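Local atomic coordinates of GTN Reductase (Agrobacterium tumefaciens, PDB entry 5N6G), a protein that binds FMN and probably acts as an Old Yellow Enzyme-type ene-reductase, reducing activated carbon-carbon double bonds with NADH or NADPH as electron donor. Residues Val117-Ile122 against Ile185-Lys190; Ala179-Leu184 against Thr235-Ile240. All blocks are in the same frame, centred on the assembly; numbering follows the deposited sequence. Where two conformers were deposited one is given.

Interaction 1. Residues Val117-Ile122 against Ile185-Lys190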
ATOM      1  N   VAL A 117       6.770  -8.211 -15.454  1.00 13.82           N
ATOM      2  CA  VAL A 117       5.922  -9.389 -15.460  1.00 12.67           C
ATOM      3  C   VAL A 117       4.508  -9.010 -15.072  1.00 14.36           C
ATOM      4  O   VAL A 117       4.266  -8.045 -14.333  1.00 14.85           O
ATOM      5  CB  VAL A 117       6.479 -10.483 -14.517  1.00 12.84           C
ATOM      6  CG1 VAL A 117       7.837 -10.904 -14.977  1.00 15.65           C
ATOM      7  CG2 VAL A 117       6.528 -10.011 -13.071  1.00 14.40           C
ATOM      8  N   ALA A 118       3.561  -9.811 -15.557  1.00 14.51           N
ATOM      9  CA  ALA A 118       2.146  -9.545 -15.335  1.00 13.47           C
ATOM     10  C   ALA A 118       1.355 -10.828 -15.563  1.00 12.61           C
ATOM     11  O   ALA A 118       1.852 -11.768 -16.188  1.00 13.65           O
ATOM     12  CB  ALA A 118       1.661  -8.438 -16.274  1.00 14.06           C
ATOM     13  N   PRO A 119       0.096 -10.883 -15.106  1.00 11.88           N
ATOM     14  CA  PRO A 119      -0.738 -12.052 -15.442  1.00 13.96           C
ATOM     15  C   PRO A 119      -0.914 -12.260 -16.930  1.00 12.86           C
ATOM     16  O   PRO A 119      -0.956 -13.406 -17.400  1.00 15.41           O
ATOM     17  CB  PRO A 119      -2.070 -11.740 -14.753  1.00 12.58           C
ATOM     18  CG  PRO A 119      -2.069 -10.277 -14.527  1.00 14.07           C
ATOM     19  CD  PRO A 119      -0.639  -9.923 -14.263  1.00 13.94           C
ATOM     20  N   SER A 120      -1.001 -11.175 -17.697  1.00 12.94           N
ATOM     21  CA  SER A 120      -1.169 -11.212 -19.137  1.00 13.79           C
ATOM     22  C   SER A 120      -0.319 -10.119 -19.760  1.00 17.46           C
ATOM     23  O   SER A 120      -0.071  -9.077 -19.138  1.00 16.85           O
ATOM     24  CB  SER A 120      -2.632 -11.001 -19.556  1.00 17.39           C
ATOM     25  OG  SER A 120      -3.457 -12.037 -19.052  1.00 17.31           O
ATOM     26  N   ALA A 121       0.077 -10.343 -21.004  1.00 15.87           N
ATOM     27  CA  ALA A 121       1.022  -9.455 -21.690  1.00 14.63           C
ATOM     28  C   ALA A 121       0.240  -8.322 -22.362  1.00 15.84           C
ATOM     29  O   ALA A 121       0.088  -8.261 -23.583  1.00 19.48           O
ATOM     30  CB  ALA A 121       1.857 -10.241 -22.696  1.00 19.73           C
ATOM     31  N   ILE A 122      -0.275  -7.430 -21.515  1.00 15.31           N
ATOM     32  CA  ILE A 122      -1.006  -6.232 -21.943  1.00 15.04           C
ATOM     33  C   ILE A 122      -0.276  -5.025 -21.359  1.00 14.19           C
ATOM     34  O   ILE A 122      -0.230  -4.860 -20.132  1.00 14.99           O
ATOM     35  CB  ILE A 122      -2.468  -6.253 -21.484  1.00 16.19           C
ATOM     36  CG1 ILE A 122      -3.157  -7.524 -21.984  1.00 19.89           C
ATOM     37  CG2 ILE A 122      -3.193  -5.018 -22.032  1.00 17.08           C
ATOM     38  CD1 ILE A 122      -4.495  -7.776 -21.305  1.00 19.91           C
ATOM     39  N   ILE A 185      -1.058  -7.636  -7.848  1.00 10.60           N
ATOM     40  CA  ILE A 185      -2.168  -8.431  -7.333  1.00 12.95           C
ATOM     41  C   ILE A 185      -3.464  -7.978  -7.979  1.00 12.25           C
ATOM     42  O   ILE A 185      -4.302  -8.805  -8.363  1.00 14.09           O
ATOM     43  CB  ILE A 185      -2.222  -8.361  -5.799  1.00 11.84           C
ATOM     44  CG1 ILE A 185      -0.963  -9.010  -5.208  1.00 14.07           C
ATOM     45  CG2 ILE A 185      -3.446  -9.109  -5.269  1.00 14.06           C
ATOM     46  CD1 ILE A 185      -0.807  -8.854  -3.704  1.00 13.35           C
ATOM     47  N   GLU A 186      -3.643  -6.665  -8.127  1.00 12.28           N
ATOM     48  CA  GLU A 186      -4.835  -6.133  -8.784  1.00 12.39           C
ATOM     49  C   GLU A 186      -4.899  -6.521 -10.247  1.00 11.75           C
ATOM     50  O   GLU A 186      -5.991  -6.677 -10.808  1.00 14.74           O
ATOM     51  CB  GLU A 186      -4.887  -4.609  -8.707  1.00 19.88           C
ATOM     52  CG  GLU A 186      -5.777  -4.108  -7.658  1.00 30.35           C
ATOM     53  CD  GLU A 186      -6.422  -2.756  -7.971  1.00 23.44           C
ATOM     54  OE1 GLU A 186      -6.276  -2.159  -9.081  1.00 21.04           O
ATOM     55  OE2 GLU A 186      -7.096  -2.302  -7.040  1.00 24.22           O
ATOM     56  N   GLN A 187      -3.745  -6.620 -10.901  1.00 11.40           N
ATOM     57  CA  GLN A 187      -3.713  -7.047 -12.296  1.00 10.89           C
ATOM     58  C   GLN A 187      -4.299  -8.450 -12.463  1.00 12.24           C
ATOM     59  O   GLN A 187      -5.006  -8.730 -13.436  1.00 14.11           O
ATOM     60  CB  GLN A 187      -2.277  -6.982 -12.828  1.00 11.75           C
ATOM     61  CG  GLN A 187      -1.757  -5.565 -13.015  1.00 12.60           C
ATOM     62  CD  GLN A 187      -0.233  -5.457 -13.003  1.00 13.40           C
ATOM     63  OE1 GLN A 187       0.472  -6.331 -13.502  1.00 12.57           O
ATOM     64  NE2 GLN A 187       0.268  -4.353 -12.470  1.00 11.66           N
ATOM     65  N   PHE A 188      -4.029  -9.341 -11.506  1.00 11.04           N
ATOM     66  CA  PHE A 188      -4.681 -10.650 -11.496  1.00 12.87           C
ATOM     67  C   PHE A 188      -6.166 -10.535 -11.169  1.00 15.30           C
ATOM     68  O   PHE A 188      -6.993 -11.262 -11.744  1.00 14.19           O
ATOM     69  CB  PHE A 188      -4.025 -11.558 -10.461  1.00 13.01           C
ATOM     70  CG  PHE A 188      -2.792 -12.298 -10.927  1.00 12.20           C
ATOM     71  CD1 PHE A 188      -1.531 -11.750 -10.772  1.00 12.70           C
ATOM     72  CD2 PHE A 188      -2.891 -13.557 -11.501  1.00 12.71           C
ATOM     73  CE1 PHE A 188      -0.414 -12.435 -11.195  1.00 13.93           C
ATOM     74  CE2 PHE A 188      -1.770 -14.267 -11.900  1.00 14.81           C
ATOM     75  CZ  PHE A 188      -0.532 -13.708 -11.751  1.00 14.63           C
ATOM     76  N   LEU A 189      -6.526  -9.643 -10.246  1.00 14.03           N
ATOM     77  CA  LEU A 189      -7.911  -9.558  -9.770  0.52 14.63           C
ATOM     78  C   LEU A 189      -8.857  -9.018 -10.830  1.00 16.15           C
ATOM     79  O   LEU A 189      -9.977  -9.521 -10.989  1.00 14.31           O
ATOM     80  CB  LEU A 189      -8.011  -8.623  -8.566  0.52 14.01           C
ATOM     81  CG  LEU A 189      -7.507  -9.024  -7.196  0.52 14.18           C
ATOM     82  CD1 LEU A 189      -7.648  -7.825  -6.277  0.52 14.97           C
ATOM     83  CD2 LEU A 189      -8.301 -10.193  -6.682  0.52 21.58           C
ATOM     84  N   LYS A 190      -8.460  -7.961 -11.531  1.00 13.71           N
ATOM     85  CA  LYS A 190      -9.388  -7.208 -12.377  1.00 12.08           C
ATOM     86  C   LYS A 190      -9.404  -7.702 -13.828  1.00 16.27           C
ATOM     87  O   LYS A 190      -8.415  -8.202 -14.371  1.00 17.07           O
ATOM     88  CB  LYS A 190      -9.090  -5.709 -12.283  1.00 12.91           C
ATOM     89  CG  LYS A 190      -9.353  -5.173 -10.882  1.00 15.61           C
ATOM     90  CD  LYS A 190      -9.220  -3.683 -10.753  1.00 16.12           C
ATOM     91  CE  LYS A 190      -9.591  -3.235  -9.342  1.00 19.89           C
ATOM     92  NZ  LYS A 190      -9.262  -1.807  -9.047  1.00 24.35           N
TER
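One face of the F188 ring is covered by P119. The CB of P119 lies 3.6 Å above the F188 ring plane, over its centre, and the line from the F188 centroid to this carbon leans only 5° from the ring normal. This is a CH-pi contact, with a proline methylene set squarely on the aromatic face. F188 CG is anti to its carbonyl carbon, and chi2 of 91° turns the ring so that its face meets the proline. The F188 side chain also touches I153 of helix 150-169.

P119 also touches Q187, the residue just before F188. The CG of P119 is 3.5 Å from the backbone O of Q187, and P119 CD is 3.7 Å from Q187 CB. The proline therefore rests on the helix backbone as well as on the ring. The two side chains cross at about a right angle.

The fold is the eight-stranded parallel beta/alpha barrel of the Old Yellow Enzyme family. Helix 184-189 follows barrel strand 174-178. Segment 117-122 belongs to the long excursion after strand 94-99, and its short strand 117-118 pairs in parallel with strand 146-147. P119 follows that strand directly and packs the excursion against the helix.

No hydrogen bond joins the two segments. The Q187 chain runs extended beyond CG and carries its amide past the proline. A118 CB lies 3.7 Å from Q187 OE1. The polar end is satisfied by other partners: NE2 bonds to the carbonyls of G182 and V101, and OE1 accepts from the backbone N of R103. These bonds probably fix the rotation of the buried amide.

Interaction 2. Residues Ala179-Leu184 against Thr235-Ile240. With 8OZ (2-Phenylacrylic acid), chain C; FMN (flavin mononucleotide), chain B.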
ATOM      1  N   ALA A 179      -2.270  -4.561  -2.434  1.00 12.13           N
ATOM      2  CA  ALA A 179      -3.131  -5.251  -3.384  1.00 12.69           C
ATOM      3  C   ALA A 179      -4.071  -4.259  -4.044  1.00 14.01           C
ATOM      4  O   ALA A 179      -5.218  -4.588  -4.379  1.00 16.20           O
ATOM      5  CB  ALA A 179      -3.914  -6.370  -2.710  1.00 15.43           C
ATOM      6  N   ALA A 180      -3.569  -3.051  -4.269  1.00 13.25           N
ATOM      7  CA  ALA A 180      -4.350  -1.915  -4.690  1.00 12.21           C
ATOM      8  C   ALA A 180      -3.696  -1.238  -5.902  1.00 14.22           C
ATOM      9  O   ALA A 180      -2.651  -1.661  -6.402  1.00 13.89           O
ATOM     10  CB  ALA A 180      -4.524  -0.920  -3.523  1.00 14.20           C
ATOM     11  N   ASN A 181      -4.386  -0.227  -6.402  1.00 13.14           N
ATOM     12  CA  ASN A 181      -3.893   0.759  -7.366  1.00 14.31           C
ATOM     13  C   ASN A 181      -3.244   0.154  -8.609  1.00 16.48           C
ATOM     14  O   ASN A 181      -2.303   0.716  -9.164  1.00 15.35           O
ATOM     15  CB  ASN A 181      -2.942   1.731  -6.687  1.00 13.73           C
ATOM     16  CG  ASN A 181      -3.620   2.479  -5.568  1.00 18.14           C
ATOM     17  OD1 ASN A 181      -4.832   2.702  -5.609  1.00 17.88           O
ATOM     18  ND2 ASN A 181      -2.864   2.869  -4.571  1.00 16.55           N
ATOM     19  N   GLY A 182      -3.833  -0.919  -9.125  1.00 14.13           N
ATOM     20  CA  GLY A 182      -3.411  -1.428 -10.429  1.00 13.54           C
ATOM     21  C   GLY A 182      -2.088  -2.160 -10.469  1.00 13.41           C
ATOM     22  O   GLY A 182      -1.566  -2.361 -11.566  1.00 13.14           O
ATOM     23  N   TYR A 183      -1.521  -2.539  -9.332  1.00 12.59           N
ATOM     24  CA  TYR A 183      -0.245  -3.244  -9.320  1.00 12.47           C
ATOM     25  C   TYR A 183      -0.486  -4.751  -9.444  1.00 12.04           C
ATOM     26  O   TYR A 183      -1.548  -5.182  -9.893  1.00 12.21           O
ATOM     27  CB  TYR A 183       0.575  -2.801  -8.113  1.00 11.97           C
ATOM     28  CG  TYR A 183       0.959  -1.335  -8.288  1.00 11.89           C
ATOM     29  CD1 TYR A 183       1.820  -0.944  -9.293  1.00 11.42           C
ATOM     30  CD2 TYR A 183       0.417  -0.341  -7.479  1.00 13.45           C
ATOM     31  CE1 TYR A 183       2.183   0.391  -9.467  1.00 13.71           C
ATOM     32  CE2 TYR A 183       0.759   1.003  -7.666  1.00 14.92           C
ATOM     33  CZ  TYR A 183       1.649   1.350  -8.646  1.00 13.39           C
ATOM     34  OH  TYR A 183       2.003   2.662  -8.839  1.00 18.12           O
ATOM     35  N   LEU A 184       0.529  -5.567  -9.165  1.00 12.55           N
ATOM     36  CA  LEU A 184       0.493  -6.965  -9.623  1.00 11.43           C
ATOM     37  C   LEU A 184      -0.755  -7.702  -9.144  1.00  9.95           C
ATOM     38  O   LEU A 184      -1.393  -8.412  -9.928  1.00 11.86           O
ATOM     39  CB  LEU A 184       1.738  -7.718  -9.171  1.00 12.72           C
ATOM     40  CG  LEU A 184       1.806  -9.181  -9.648  1.00 13.30           C
ATOM     41  CD1 LEU A 184       1.957  -9.257 -11.152  1.00 16.39           C
ATOM     42  CD2 LEU A 184       2.942  -9.944  -8.934  1.00 16.07           C
ATOM     43  N   THR A 235     -10.639   1.958  -8.285  1.00 16.11           N
ATOM     44  CA  THR A 235      -9.719   2.987  -8.716  1.00 15.51           C
ATOM     45  C   THR A 235      -9.281   2.771 -10.165  1.00 17.27           C
ATOM     46  O   THR A 235      -9.055   1.635 -10.582  1.00 18.84           O
ATOM     47  CB  THR A 235      -8.501   3.031  -7.823  1.00 17.74           C
ATOM     48  OG1 THR A 235      -7.711   4.150  -8.237  1.00 17.00           O
ATOM     49  CG2 THR A 235      -7.692   1.772  -7.926  1.00 21.18           C
ATOM     50  N   PRO A 236      -9.130   3.842 -10.938  1.00 17.16           N
ATOM     51  CA  PRO A 236      -8.627   3.723 -12.312  1.00 20.11           C
ATOM     52  C   PRO A 236      -7.112   3.816 -12.424  1.00 18.49           C
ATOM     53  O   PRO A 236      -6.581   3.913 -13.538  1.00 19.00           O
ATOM     54  CB  PRO A 236      -9.289   4.917 -12.978  1.00 17.76           C
ATOM     55  CG  PRO A 236      -9.309   5.969 -11.918  1.00 18.58           C
ATOM     56  CD  PRO A 236      -9.513   5.231 -10.624  1.00 17.64           C
ATOM     57  N   ALA A 237      -6.424   3.828 -11.302  1.00 14.41           N
ATOM     58  CA  ALA A 237      -4.974   3.963 -11.295  1.00 16.07           C
ATOM     59  C   ALA A 237      -4.311   2.952 -12.224  1.00 17.48           C
ATOM     60  O   ALA A 237      -4.664   1.774 -12.253  1.00 15.95           O
ATOM     61  CB  ALA A 237      -4.459   3.765  -9.868  1.00 19.49           C
ATOM     62  N   ASN A 238      -3.289   3.421 -12.936  1.00 13.80           N
ATOM     63  CA  ASN A 238      -2.428   2.560 -13.739  1.00 15.53           C
ATOM     64  C   ASN A 238      -3.221   1.760 -14.773  1.00 13.68           C
ATOM     65  O   ASN A 238      -2.907   0.603 -15.085  1.00 14.96           O
ATOM     66  CB  ASN A 238      -1.571   1.683 -12.835  1.00 16.31           C
ATOM     67  CG  ASN A 238      -0.575   2.528 -12.051  1.00 13.17           C
ATOM     68  OD1 ASN A 238       0.159   3.322 -12.652  1.00 18.65           O
ATOM     69  ND2 ASN A 238      -0.630   2.461 -10.727  1.00 15.97           N
ATOM     70  N   ASP A 239      -4.206   2.424 -15.369  1.00 14.13           N
ATOM     71  CA  ASP A 239      -4.848   1.990 -16.609  1.00 14.21           C
ATOM     72  C   ASP A 239      -5.705   0.737 -16.445  1.00 15.66           C
ATOM     73  O   ASP A 239      -5.966   0.047 -17.436  1.00 20.20           O
ATOM     74  CB  ASP A 239      -3.787   1.754 -17.695  1.00 17.38           C
ATOM     75  CG  ASP A 239      -4.329   1.857 -19.091  1.00 23.93           C
ATOM     76  OD1 ASP A 239      -5.315   2.595 -19.305  1.00 26.29           O
ATOM     77  OD2 ASP A 239      -3.735   1.216 -20.011  1.00 23.46           O
ATOM     78  N   ILE A 240      -6.176   0.440 -15.239  1.00 16.48           N
ATOM     79  CA  ILE A 240      -6.870  -0.809 -14.935  1.00 14.32           C
ATOM     80  C   ILE A 240      -8.373  -0.559 -14.931  1.00 16.72           C
ATOM     81  O   ILE A 240      -8.830   0.579 -14.731  1.00 15.98           O
ATOM     82  CB  ILE A 240      -6.364  -1.389 -13.594  1.00 14.27           C
ATOM     83  CG1 ILE A 240      -6.580  -2.889 -13.540  1.00 16.07           C
ATOM     84  CG2 ILE A 240      -7.002  -0.692 -12.400  1.00 15.62           C
ATOM     85  CD1 ILE A 240      -5.641  -3.579 -12.582  1.00 18.09           C
TER
HETATM   86  C4  8OZ C 402       2.257   7.607  -6.607  1.00 24.17           C
HETATM   87  C5  8OZ C 402       3.421   7.550  -7.338  1.00 23.42           C
HETATM   88  C6  8OZ C 402       4.047   6.339  -7.532  1.00 28.31           C
HETATM   89  C7  8OZ C 402       3.521   5.185  -6.980  1.00 21.93           C
HETATM   90  C8  8OZ C 402       0.384   3.719  -5.570  1.00 18.48           C
HETATM   91  C   8OZ C 402       2.692   3.180  -4.936  1.00 19.81           C
HETATM   92  O   8OZ C 402      -0.078   2.826  -4.901  1.00 17.49           O
HETATM   93  C1  8OZ C 402       1.854   4.011  -5.537  1.00 19.64           C
HETATM   94  C2  8OZ C 402       2.357   5.233  -6.225  1.00 25.46           C
HETATM   95  C3  8OZ C 402       1.719   6.458  -6.055  1.00 27.12           C
HETATM   96  O1  8OZ C 402      -0.355   4.455  -6.366  1.00 23.76           O
HETATM   97  N1  FMN B 401      -0.807   4.466  -2.254  1.00 13.95           N
HETATM   98  C2  FMN B 401      -0.221   3.258  -1.965  1.00 14.56           C
HETATM   99  O2  FMN B 401      -0.903   2.240  -1.708  1.00 13.88           O
HETATM  100  N3  FMN B 401       1.153   3.165  -1.925  1.00 13.78           N
HETATM  101  C4  FMN B 401       2.043   4.187  -2.196  1.00 18.21           C
HETATM  102  O4  FMN B 401       3.256   4.010  -2.087  1.00 15.09           O
HETATM  103  C4A FMN B 401       1.418   5.448  -2.530  1.00 15.82           C
HETATM  104  N5  FMN B 401       2.191   6.478  -2.768  1.00 17.57           N
HETATM  105  C5A FMN B 401       1.583   7.711  -2.927  1.00 14.45           C
HETATM  106  C6  FMN B 401       2.393   8.833  -3.065  1.00 13.65           C
HETATM  107  C7  FMN B 401       1.842  10.106  -3.112  1.00 16.15           C
HETATM  108  C7M FMN B 401       2.764  11.295  -3.230  1.00 17.99           C
HETATM  109  C8  FMN B 401       0.455  10.271  -3.032  1.00 14.99           C
HETATM  110  C8M FMN B 401      -0.170  11.639  -3.016  1.00 15.24           C
HETATM  111  C9  FMN B 401      -0.364   9.150  -2.918  1.00 13.99           C
HETATM  112  C9A FMN B 401       0.195   7.874  -2.855  1.00 12.77           C
HETATM  113  N10 FMN B 401      -0.599   6.730  -2.625  1.00 13.01           N
HETATM  114  C10 FMN B 401      -0.021   5.499  -2.487  1.00 16.36           C
HETATM  115  C1' FMN B 401      -2.031   6.919  -2.351  1.00 13.76           C
HETATM  116  C2' FMN B 401      -2.254   7.382  -0.917  1.00 13.24           C
HETATM  117  O2' FMN B 401      -1.869   6.361   0.010  1.00 14.00           O
HETATM  118  C3' FMN B 401      -3.702   7.785  -0.633  1.00 13.06           C
HETATM  119  O3' FMN B 401      -4.570   6.702  -0.957  1.00 17.08           O
HETATM  120  C4' FMN B 401      -4.158   9.018  -1.411  1.00 13.82           C
HETATM  121  O4' FMN B 401      -3.233  10.092  -1.221  1.00 16.59           O
HETATM  122  C5' FMN B 401      -5.567   9.443  -1.040  1.00 15.21           C
HETATM  123  O5' FMN B 401      -5.630   9.822   0.349  1.00 15.69           O
HETATM  124  P   FMN B 401      -5.692  11.355   0.882  1.00 18.04           P
HETATM  125  O1P FMN B 401      -6.978  11.925   0.321  1.00 19.42           O
HETATM  126  O2P FMN B 401      -4.479  12.042   0.277  1.00 18.55           O
HETATM  127  O3P FMN B 401      -5.660  11.236   2.361  1.00 17.50           O
HETATM  128  O   HOH W   1      -2.230  -1.888 -14.167  1.00 14.11           O
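N238 reaches over to N181 with its side-chain amide. The ND2 of N238 donates to the backbone O of N181 at 2.9 Å, with an N-H...O angle of 170°. The acceptor lies in the amide plane of N238, and the bond is nearly in line with the C=O of N181. The same amide lies obliquely by the Y183 ring, their planes 54° apart. N238 OD1 has its own partner, the hydroxyl of S126, so both ends of the amide are held.

The side chain of N181 faces the ligand. Its ND2 donates to O of 2-phenylacrylic acid at 2.8 Å. Its OD1 is hydrogen-bonded to T271 OG1, which also bonds T235 OG1. T235 lies across the N181 side chain, roughly perpendicular, with CG2 3.8 Å from N181 OD1. With CG anti to its carbonyl carbon (chi1 -60°), N181 points ND2 at the ligand and leaves OD1 beside T235.

The CE2 edge of the Y183 ring comes within 3.4 Å of the ligand's O, while O1 lies in the ring plane. The Y183 hydroxyl bonds to that of Y65, and the ring meets W99 edge-to-face.

G182, between N181 and Y183 in the chain, is part of a type I' turn from A180 to Y183. Its phi is positive. Its CA is 3.9 Å from A237 O and 3.8 Å from I240 CD1. A water bridges G182 O and N238 O, donating to both at 2.7 Å.

Both segments are loops after barrel strands, 174-178 and 227-231, at the C-terminal end of the barrel where FMN and ligand bind. N181 and H178 both bond the bound acid, consistent with the His/Asn pair that holds the ligand oxygen in many Old Yellow Enzymes.

Both contacts are buried, but they differ in depth and chemistry. Interaction 2 lies nearer the centre of the chain, at the ligand pocket, although its A237 and N238 are partly exposed. It has one amide-to-carbonyl bond across it and a bridging water, and its N181 also bonds the ligand. Interaction 1 is further out, away from the annotated sites. It is mostly packing of P119 on a ring and on helix backbone, with no hydrogen bond across. The two share one piece of chain: segment 179-184 runs straight into helix 184-189, which carries segment 185-190. The helix's Q187 amide also reaches back to the turn. I240 CD1 packs against E186 O, so the 235-240 loop touches the helix as well.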